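Local coordinates for nitronate monooxygenase family protein (Pseudomonas aeruginosa, PDB 4QIT) that uses bound flavin mononucleotide and molecular oxygen to oxidise alkyl nitronates, most probably the toxin propionate 3-nitronate in the cell, at residues V179-I184 with R209-R214. The protein carries 1 engineered substitution. Numbering follows the deposited sequence.
With FMN (flavin mononucleotide), chain C.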
loop_
_atom_site.group_PDB
_atom_site.type_symbol
_atom_site.label_atom_id
_atom_site.label_comp_id
_atom_site.label_asym_id
_atom_site.label_seq_id
_atom_site.Cartn_x
_atom_site.Cartn_y
_atom_site.Cartn_z
ATOM N N VAL A 179 0.679 11.387 16.120
ATOM C CA VAL A 179 1.300 11.064 14.842
ATOM C C VAL A 179 0.194 10.768 13.834
ATOM O O VAL A 179 -0.769 10.050 14.135
ATOM C CB VAL A 179 2.302 9.880 14.966
ATOM C CG1 VAL A 179 1.601 8.592 15.425
ATOM C CG2 VAL A 179 3.033 9.652 13.641
ATOM N N VAL A 180 0.316 11.366 12.655
ATOM C CA VAL A 180 -0.593 11.057 11.552
ATOM C C VAL A 180 0.087 10.001 10.697
ATOM O O VAL A 180 1.079 10.272 10.012
ATOM C CB VAL A 180 -0.917 12.291 10.712
ATOM C CG1 VAL A 180 -1.847 11.916 9.566
ATOM C CG2 VAL A 180 -1.548 13.391 11.581
ATOM N N ALA A 181 -0.436 8.787 10.765
ATOM C CA ALA A 181 0.141 7.651 10.068
ATOM C C ALA A 181 -0.365 7.650 8.640
ATOM O O ALA A 181 -1.517 7.281 8.395
ATOM C CB ALA A 181 -0.257 6.378 10.764
ATOM N N GLN A 182 0.490 8.044 7.702
ATOM C CA GLN A 182 0.090 8.119 6.303
ATOM C C GLN A 182 0.473 6.857 5.546
ATOM O O GLN A 182 1.664 6.601 5.292
ATOM C CB GLN A 182 0.721 9.333 5.628
ATOM C CG GLN A 182 0.172 9.576 4.240
ATOM C CD GLN A 182 1.082 10.459 3.393
ATOM O OE1 GLN A 182 2.256 10.151 3.221
ATOM N NE2 GLN A 182 0.535 11.548 2.845
ATOM N N GLY A 183 -0.539 6.095 5.150
ATOM C CA GLY A 183 -0.332 4.879 4.382
ATOM C C GLY A 183 -0.116 5.185 2.908
ATOM O O GLY A 183 -0.389 6.304 2.432
ATOM N N ILE A 184 0.341 4.165 2.173
ATOM C CA ILE A 184 0.616 4.298 0.748
ATOM C C ILE A 184 -0.639 4.714 -0.032
ATOM O O ILE A 184 -0.537 5.352 -1.078
ATOM C CB ILE A 184 1.254 2.997 0.158
ATOM C CG1 ILE A 184 1.974 3.274 -1.174
ATOM C CG2 ILE A 184 0.209 1.925 -0.034
ATOM C CD1 ILE A 184 3.046 4.323 -1.109
ATOM N N ARG A 209 -1.536 -0.321 12.416
ATOM C CA ARG A 209 -1.383 -1.369 13.417
ATOM C C ARG A 209 0.001 -1.332 14.054
ATOM O O ARG A 209 0.137 -1.474 15.271
ATOM C CB ARG A 209 -1.644 -2.742 12.808
ATOM C CG ARG A 209 -1.656 -3.836 13.859
ATOM C CD ARG A 209 -3.030 -3.974 14.528
ATOM N NE ARG A 209 -2.916 -4.740 15.763
ATOM C CZ ARG A 209 -2.852 -4.199 16.974
ATOM N NH1 ARG A 209 -2.734 -4.986 18.036
ATOM N NH2 ARG A 209 -2.920 -2.874 17.132
ATOM N N LEU A 210 1.035 -1.145 13.241
ATOM C CA LEU A 210 2.403 -1.093 13.746
ATOM C C LEU A 210 2.602 0.066 14.717
ATOM O O LEU A 210 3.200 -0.092 15.783
ATOM C CB LEU A 210 3.397 -0.968 12.588
ATOM C CG LEU A 210 3.559 -2.206 11.698
ATOM C CD1 LEU A 210 4.318 -1.888 10.411
ATOM C CD2 LEU A 210 4.249 -3.344 12.456
ATOM N N LEU A 211 2.102 1.237 14.349
ATOM C CA LEU A 211 2.252 2.406 15.195
ATOM C C LEU A 211 1.390 2.319 16.463
ATOM O O LEU A 211 1.828 2.743 17.526
ATOM C CB LEU A 211 1.961 3.679 14.404
ATOM C CG LEU A 211 3.145 4.355 13.699
ATOM C CD1 LEU A 211 4.149 3.382 13.067
ATOM C CD2 LEU A 211 2.697 5.425 12.709
ATOM N N ALA A 212 0.182 1.768 16.361
ATOM C CA ALA A 212 -0.684 1.616 17.530
ATOM C C ALA A 212 -0.103 0.582 18.492
ATOM O O ALA A 212 -0.168 0.746 19.713
ATOM C CB ALA A 212 -2.100 1.225 17.114
ATOM N N ALA A 213 0.476 -0.480 17.943
ATOM C CA ALA A 213 1.101 -1.513 18.763
ATOM C C ALA A 213 2.267 -0.959 19.588
ATOM O O ALA A 213 2.747 -1.624 20.508
ATOM C CB ALA A 213 1.566 -2.664 17.892
ATOM N N ARG A 214 2.712 0.255 19.259
ATOM C CA ARG A 214 3.792 0.921 19.987
ATOM C C ARG A 214 3.321 1.559 21.299
ATOM O O ARG A 214 4.141 1.920 22.148
ATOM C CB ARG A 214 4.461 1.971 19.098
ATOM C CG ARG A 214 5.902 1.646 18.772
ATOM C CD ARG A 214 6.434 2.502 17.636
ATOM N NE ARG A 214 7.886 2.375 17.517
ATOM C CZ ARG A 214 8.722 3.405 17.499
ATOM N NH1 ARG A 214 8.248 4.640 17.569
ATOM N NH2 ARG A 214 10.031 3.203 17.398
HETATM N N1 FMN C . -0.935 16.811 3.488
HETATM C C2 FMN C . -0.229 17.878 4.026
HETATM O O2 FMN C . 0.434 17.702 5.040
HETATM N N3 FMN C . -0.283 19.134 3.465
HETATM C C4 FMN C . -1.032 19.318 2.322
HETATM O O4 FMN C . -1.100 20.415 1.777
HETATM C C4A FMN C . -1.727 18.254 1.776
HETATM N N5 FMN C . -2.459 18.472 0.638
HETATM C C5A FMN C . -3.183 17.452 0.070
HETATM C C6 FMN C . -3.921 17.725 -1.074
HETATM C C7 FMN C . -4.675 16.738 -1.675
HETATM C C7M FMN C . -5.464 17.118 -2.895
HETATM C C8 FMN C . -4.674 15.449 -1.142
HETATM C C8M FMN C . -5.474 14.361 -1.798
HETATM C C9 FMN C . -3.924 15.177 0.008
HETATM C C9A FMN C . -3.172 16.182 0.629
HETATM N N10 FMN C . -2.420 15.946 1.780
HETATM C C10 FMN C . -1.691 16.989 2.348
HETATM C "C1'" FMN C . -2.367 14.566 2.386
HETATM C "C2'" FMN C . -3.391 14.354 3.487
HETATM O "O2'" FMN C . -2.966 15.013 4.653
HETATM C "C3'" FMN C . -3.543 12.876 3.817
HETATM O "O3'" FMN C . -2.294 12.233 3.959
HETATM C "C4'" FMN C . -4.272 12.221 2.666
HETATM O "O4'" FMN C . -5.240 13.115 2.148
HETATM C "C5'" FMN C . -4.982 10.982 3.183
HETATM O "O5'" FMN C . -5.279 10.242 2.039
HETATM P P FMN C . -6.753 10.183 1.442
HETATM O O1P FMN C . -7.747 10.517 2.523
HETATM O O2P FMN C . -6.928 8.809 0.872
HETATM O O3P FMN C . -6.783 11.235 0.384
#
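Between strand 178-182 and helix 204-212 the CA atoms of Ala-181 and Leu-211 are the nearest pair, 7.6 Å apart, in a small buried contact that illustrates how a TIM barrel seats its helices on the outside of its parallel strands. One leucine methyl carries the packing. Leu-211 CD2 points at the outer face of the strand, lying 3.7 Å from Ala-181 CB and, more loosely, 4.3 Å from Val-179 CG1. The small side chain of Ala-181 is consistent with the close approach of the leucine, while the branched Val-179, two residues earlier on the same face, meets the same methyl. The alternating residues Val-180 and Gln-182 point the other way, into the barrel. Gln-182 swings CG away from its own N (chi1 -171°) and runs on extended, carrying its amide to the cofactor: NE2 donates a nearly straight hydrogen bond of 3.1 Å to the ribityl O3' of FMN. Ser-189 O also accepts from NE2, and Gly-191 N donates to OE1, so both ends of the amide are held and its rotation is fixed. Around the outer layer, Leu-211 also touches Val-219 of the neighbouring strand 219-222 and Pro-165 and Ala-168 of helix 165-173, so this one side chain packs against an adjacent helix and two adjacent parallel strands.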